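Local coordinates for dihydrodipicolinate synthase (Bacillus anthracis, PDB 1XKY), which probably catalyses the condensation of pyruvate with aspartate semialdehyde that opens the lysine branch of bacterial amino-acid biosynthesis, at residues T36-Y41 and A217-G222; T18-P23 and N40-N45. All coordinates share one frame; numbering follows the deposited sequence.

Interaction 1 of 2, residues T36-Y41 and A217-G222; sequences TKLVNY and ASHVIG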
# COMPACT_ATOMS: atom_id res chain seq x y z
N THR A 36 33.66 -18.28 14.40
CA THR A 36 34.21 -19.58 14.00
C THR A 36 33.21 -20.69 14.33
O THR A 36 32.89 -21.52 13.47
CB THR A 36 35.57 -19.85 14.67
OG1 THR A 36 36.48 -18.80 14.33
CG2 THR A 36 36.16 -21.20 14.23
N LYS A 37 32.69 -20.69 15.55
CA LYS A 37 31.70 -21.69 15.95
C LYS A 37 30.48 -21.65 15.04
O LYS A 37 30.00 -22.70 14.59
CB LYS A 37 31.28 -21.48 17.41
CG LYS A 37 30.49 -22.65 17.98
CD LYS A 37 29.83 -22.30 19.32
CE LYS A 37 30.79 -22.34 20.50
NZ LYS A 37 31.46 -21.03 20.76
N LEU A 38 29.99 -20.45 14.75
CA LEU A 38 28.78 -20.28 13.95
C LEU A 38 28.97 -20.75 12.51
O LEU A 38 28.11 -21.42 11.96
CB LEU A 38 28.33 -18.81 13.94
CG LEU A 38 27.13 -18.48 13.03
CD1 LEU A 38 25.90 -19.25 13.47
CD2 LEU A 38 26.84 -16.99 13.03
N VAL A 39 30.10 -20.38 11.90
CA VAL A 39 30.41 -20.79 10.52
C VAL A 39 30.44 -22.31 10.40
O VAL A 39 29.83 -22.88 9.49
CB VAL A 39 31.74 -20.18 10.03
CG1 VAL A 39 32.19 -20.84 8.73
CG2 VAL A 39 31.60 -18.67 9.83
N ASN A 40 31.12 -22.97 11.33
CA ASN A 40 31.20 -24.44 11.31
C ASN A 40 29.84 -25.11 11.51
O ASN A 40 29.51 -26.09 10.83
CB ASN A 40 32.22 -24.93 12.34
CG ASN A 40 33.64 -24.71 11.87
OD1 ASN A 40 33.99 -25.07 10.75
ND2 ASN A 40 34.46 -24.12 12.73
N TYR A 41 29.07 -24.55 12.44
CA TYR A 41 27.70 -25.01 12.67
C TYR A 41 26.86 -24.94 11.38
O TYR A 41 26.21 -25.92 10.98
CB TYR A 41 27.04 -24.21 13.80
CG TYR A 41 25.54 -24.46 13.87
CD1 TYR A 41 25.04 -25.55 14.58
CD2 TYR A 41 24.65 -23.65 13.18
CE1 TYR A 41 23.67 -25.80 14.62
CE2 TYR A 41 23.28 -23.88 13.23
CZ TYR A 41 22.79 -24.97 13.94
OH TYR A 41 21.42 -25.21 13.98
N ALA A 217 16.21 -18.35 8.39
CA ALA A 217 15.74 -19.52 9.17
C ALA A 217 16.72 -20.69 9.22
O ALA A 217 16.70 -21.48 10.16
CB ALA A 217 14.40 -20.00 8.64
N SER A 218 17.56 -20.79 8.19
CA SER A 218 18.62 -21.80 8.14
C SER A 218 19.57 -21.77 9.34
O SER A 218 20.26 -22.74 9.59
CB SER A 218 19.43 -21.60 6.86
OG SER A 218 19.98 -20.30 6.85
N HIS A 219 19.63 -20.65 10.07
CA HIS A 219 20.35 -20.59 11.35
C HIS A 219 19.81 -21.60 12.38
O HIS A 219 20.57 -22.05 13.23
CB HIS A 219 20.28 -19.20 11.98
CG HIS A 219 21.10 -18.16 11.28
ND1 HIS A 219 22.40 -17.90 11.63
CD2 HIS A 219 20.77 -17.26 10.32
CE1 HIS A 219 22.86 -16.91 10.88
NE2 HIS A 219 21.89 -16.50 10.08
N VAL A 220 18.52 -21.91 12.32
CA VAL A 220 17.89 -22.79 13.31
C VAL A 220 17.24 -24.06 12.73
O VAL A 220 17.15 -25.06 13.44
CB VAL A 220 16.84 -22.05 14.19
CG1 VAL A 220 17.55 -21.05 15.11
CG2 VAL A 220 15.76 -21.36 13.35
N ILE A 221 16.80 -24.02 11.48
CA ILE A 221 16.17 -25.20 10.88
C ILE A 221 16.76 -25.54 9.50
O ILE A 221 16.04 -25.96 8.61
CB ILE A 221 14.63 -25.05 10.80
CG1 ILE A 221 14.25 -23.73 10.13
CG2 ILE A 221 14.02 -25.16 12.21
CD1 ILE A 221 12.81 -23.70 9.58
N GLY A 222 18.07 -25.37 9.36
CA GLY A 222 18.76 -25.68 8.12
C GLY A 222 18.58 -27.13 7.68
O GLY A 222 18.38 -27.39 6.49
O HOH W 1 20.11 -24.92 11.58
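The edge of the Tyr41 ring meets the backbone carbonyl of His219, which lies near the ring plane, with CE2 of Tyr41 3.3 Å from O of His219. With CG of Tyr41 anti to the backbone N (chi1 169°), the phenol reaches out from helix 32-44 and spans the gap to the neighbouring helix.

A water supplies the clear hydrogen bonds between the two segments. It lies 2.7 Å from Tyr41 OH, donates to Ser218 O at 3.0 Å and accepts from Gly222 N. The water is thus inserted between the carbonyl and the amide, four residues apart, that regular alpha-helical bonding would pair directly, and the phenol hydroxyl is its third partner. Close by, Ala217 O takes two amides, those of Val220 and Ile221.

The fold is a TIM barrel, and these are outer helices following its first and last strands, neighbours where the cylinder closes. The axes of the two short segments approach to 11.4 Å at an angle of 41°, a separation that side chains must bridge.

The remaining van der Waals contact is thinner. Leu38 points CD1 at the edge of the imidazole, with CD1 of Leu38 4.2 Å from ND1 of His219. This buried nitrogen has no polar partner in the model, whereas NE2 is hydrogen-bonded to the carbonyl of Ala19, an arrangement consistent with a neutral ring protonated on NE2. Val263 and Leu267 of helix 261-269 also pack against the imidazole.

Interaction 2 of 2, residues T18-P23 and N40-N45; sequences TAMVTP and NYLIDN
Leu42 lays one methyl group against both Thr18 and Met20, giving a compact example of how a barrel strand is covered by the helix that follows it. Strand 16-19, helix 32-44 and strand 49-52 form the first beta-alpha-beta unit of the TIM barrel, and this contact joins Thr18 and Met20 to helix 32-44.

The leucine leaves the helix with CB aimed at the strand but still too distant to touch it. CG lies anti to the carbonyl carbon (chi1 -67°), and the two methyls part there. CD1 does most of the work: CD1 of Leu42 sits 3.7 Å from CG of Met20, 4.0 Å from SD of Met20 and 4.0 Å from CG2 of Thr18. The other methyl points toward helix 218-234, with CD2 of Leu42 4.0 Å from CA of His219, yet CD2 of Leu42 still lies 4.2 Å from CG2 of Thr18.

Each partner offers a different surface. Thr18 turns its methyl to the leucine, while its hydroxyl is engaged by the hydroxyls of Thr47 and Ser218, so the polar half of this buried side chain is satisfied away from the leucine. Met20 lies beyond Ala19, the centre of an inverse gamma turn. Its stem is extended as far as the sulfur, and Val74 of helix 64-78 packs against the same side chain.

Nearby, Asn45 N donates to Leu42 O at 2.9 Å. The side-chain amide of Asn45 turns back over one face of the Tyr41 ring, with ND2 above the plane toward the rim, and donates an almost straight bond of 2.8 Å (166° at the hydrogen) from Asn45 ND2 to Tyr41 O.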
# COMPACT_ATOMS: atom_id res chain seq x y z
N THR A 18 23.16 -18.72 3.35
CA THR A 18 22.72 -18.22 4.63
C THR A 18 23.24 -16.82 4.84
O THR A 18 24.44 -16.55 4.68
CB THR A 18 23.16 -19.15 5.79
OG1 THR A 18 22.51 -20.42 5.64
CG2 THR A 18 22.78 -18.56 7.14
N ALA A 19 22.29 -15.93 5.17
CA ALA A 19 22.55 -14.54 5.53
C ALA A 19 22.99 -14.50 6.99
O ALA A 19 22.18 -14.29 7.89
CB ALA A 19 21.30 -13.69 5.33
N MET A 20 24.28 -14.68 7.20
CA MET A 20 24.82 -14.95 8.53
C MET A 20 24.80 -13.73 9.44
O MET A 20 25.21 -12.64 9.05
CB MET A 20 26.25 -15.46 8.42
CG MET A 20 26.75 -16.13 9.66
SD MET A 20 28.46 -16.65 9.50
CE MET A 20 29.30 -15.09 9.40
N VAL A 21 24.34 -13.94 10.68
CA VAL A 21 24.48 -12.94 11.73
C VAL A 21 25.95 -12.69 12.07
O VAL A 21 26.82 -13.54 11.82
CB VAL A 21 23.68 -13.33 13.02
CG1 VAL A 21 22.21 -13.49 12.71
CG2 VAL A 21 24.25 -14.61 13.68
N THR A 22 26.23 -11.52 12.63
CA THR A 22 27.57 -11.20 13.09
C THR A 22 27.61 -11.29 14.62
O THR A 22 27.04 -10.44 15.31
CB THR A 22 28.00 -9.79 12.64
OG1 THR A 22 27.91 -9.69 11.21
CG2 THR A 22 29.44 -9.50 13.07
N PRO A 23 28.23 -12.36 15.16
CA PRO A 23 28.34 -12.47 16.62
C PRO A 23 29.09 -11.31 17.27
O PRO A 23 30.15 -10.91 16.78
CB PRO A 23 29.10 -13.80 16.82
CG PRO A 23 28.87 -14.56 15.57
CD PRO A 23 28.80 -13.54 14.48
N ASN A 40 31.12 -22.97 11.33
CA ASN A 40 31.20 -24.44 11.31
C ASN A 40 29.84 -25.11 11.51
O ASN A 40 29.51 -26.09 10.83
CB ASN A 40 32.22 -24.93 12.34
CG ASN A 40 33.64 -24.71 11.87
OD1 ASN A 40 33.99 -25.07 10.75
ND2 ASN A 40 34.46 -24.12 12.73
N TYR A 41 29.07 -24.55 12.44
CA TYR A 41 27.70 -25.01 12.67
C TYR A 41 26.86 -24.94 11.38
O TYR A 41 26.21 -25.92 10.98
CB TYR A 41 27.04 -24.21 13.80
CG TYR A 41 25.54 -24.46 13.87
CD1 TYR A 41 25.04 -25.55 14.58
CD2 TYR A 41 24.65 -23.65 13.18
CE1 TYR A 41 23.67 -25.80 14.62
CE2 TYR A 41 23.28 -23.88 13.23
CZ TYR A 41 22.79 -24.97 13.94
OH TYR A 41 21.42 -25.21 13.98
N LEU A 42 26.88 -23.79 10.71
CA LEU A 42 26.07 -23.61 9.50
C LEU A 42 26.44 -24.63 8.42
O LEU A 42 25.56 -25.27 7.84
CB LEU A 42 26.19 -22.19 8.95
CG LEU A 42 25.59 -21.10 9.86
CD1 LEU A 42 25.90 -19.72 9.29
CD2 LEU A 42 24.10 -21.30 10.05
N ILE A 43 27.74 -24.79 8.18
CA ILE A 43 28.21 -25.71 7.16
C ILE A 43 27.79 -27.17 7.44
O ILE A 43 27.49 -27.91 6.50
CB ILE A 43 29.74 -25.57 6.95
CG1 ILE A 43 30.06 -24.19 6.35
CG2 ILE A 43 30.28 -26.67 6.04
CD1 ILE A 43 31.55 -23.85 6.31
N ASP A 44 27.72 -27.56 8.71
CA ASP A 44 27.25 -28.90 9.10
C ASP A 44 25.73 -29.01 9.20
O ASP A 44 25.21 -30.11 9.44
CB ASP A 44 27.84 -29.31 10.45
CG ASP A 44 29.35 -29.46 10.41
OD1 ASP A 44 29.92 -29.63 9.30
OD2 ASP A 44 29.97 -29.39 11.49
N ASN A 45 25.03 -27.90 8.99
CA ASN A 45 23.57 -27.85 9.08
C ASN A 45 22.90 -27.33 7.80
O ASN A 45 21.94 -26.58 7.85
CB ASN A 45 23.16 -27.04 10.32
CG ASN A 45 23.32 -27.82 11.60
OD1 ASN A 45 22.40 -28.52 12.02
ND2 ASN A 45 24.50 -27.75 12.21

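The two contacts almost coincide, their centres about 3 Å apart, and both draw on helix 32-44, sharing Asn40 and Tyr41. Along the chain 18-23 comes first, then 36-41 and the overlapping 40-45, and 217-222 follows far later. Interaction 2 is therefore local, within one beta-alpha-beta unit, while interaction 1 links that unit to the helix after the eighth strand. They also touch directly: Ser218 OG lies 2.8 Å from Thr18 OG1, a probable hydrogen bond, and Leu38 packs on Met20. Together they form one buried cluster outside the seam where strands 16-19 and 212-215 meet, connecting the beginning of the barrel with its end.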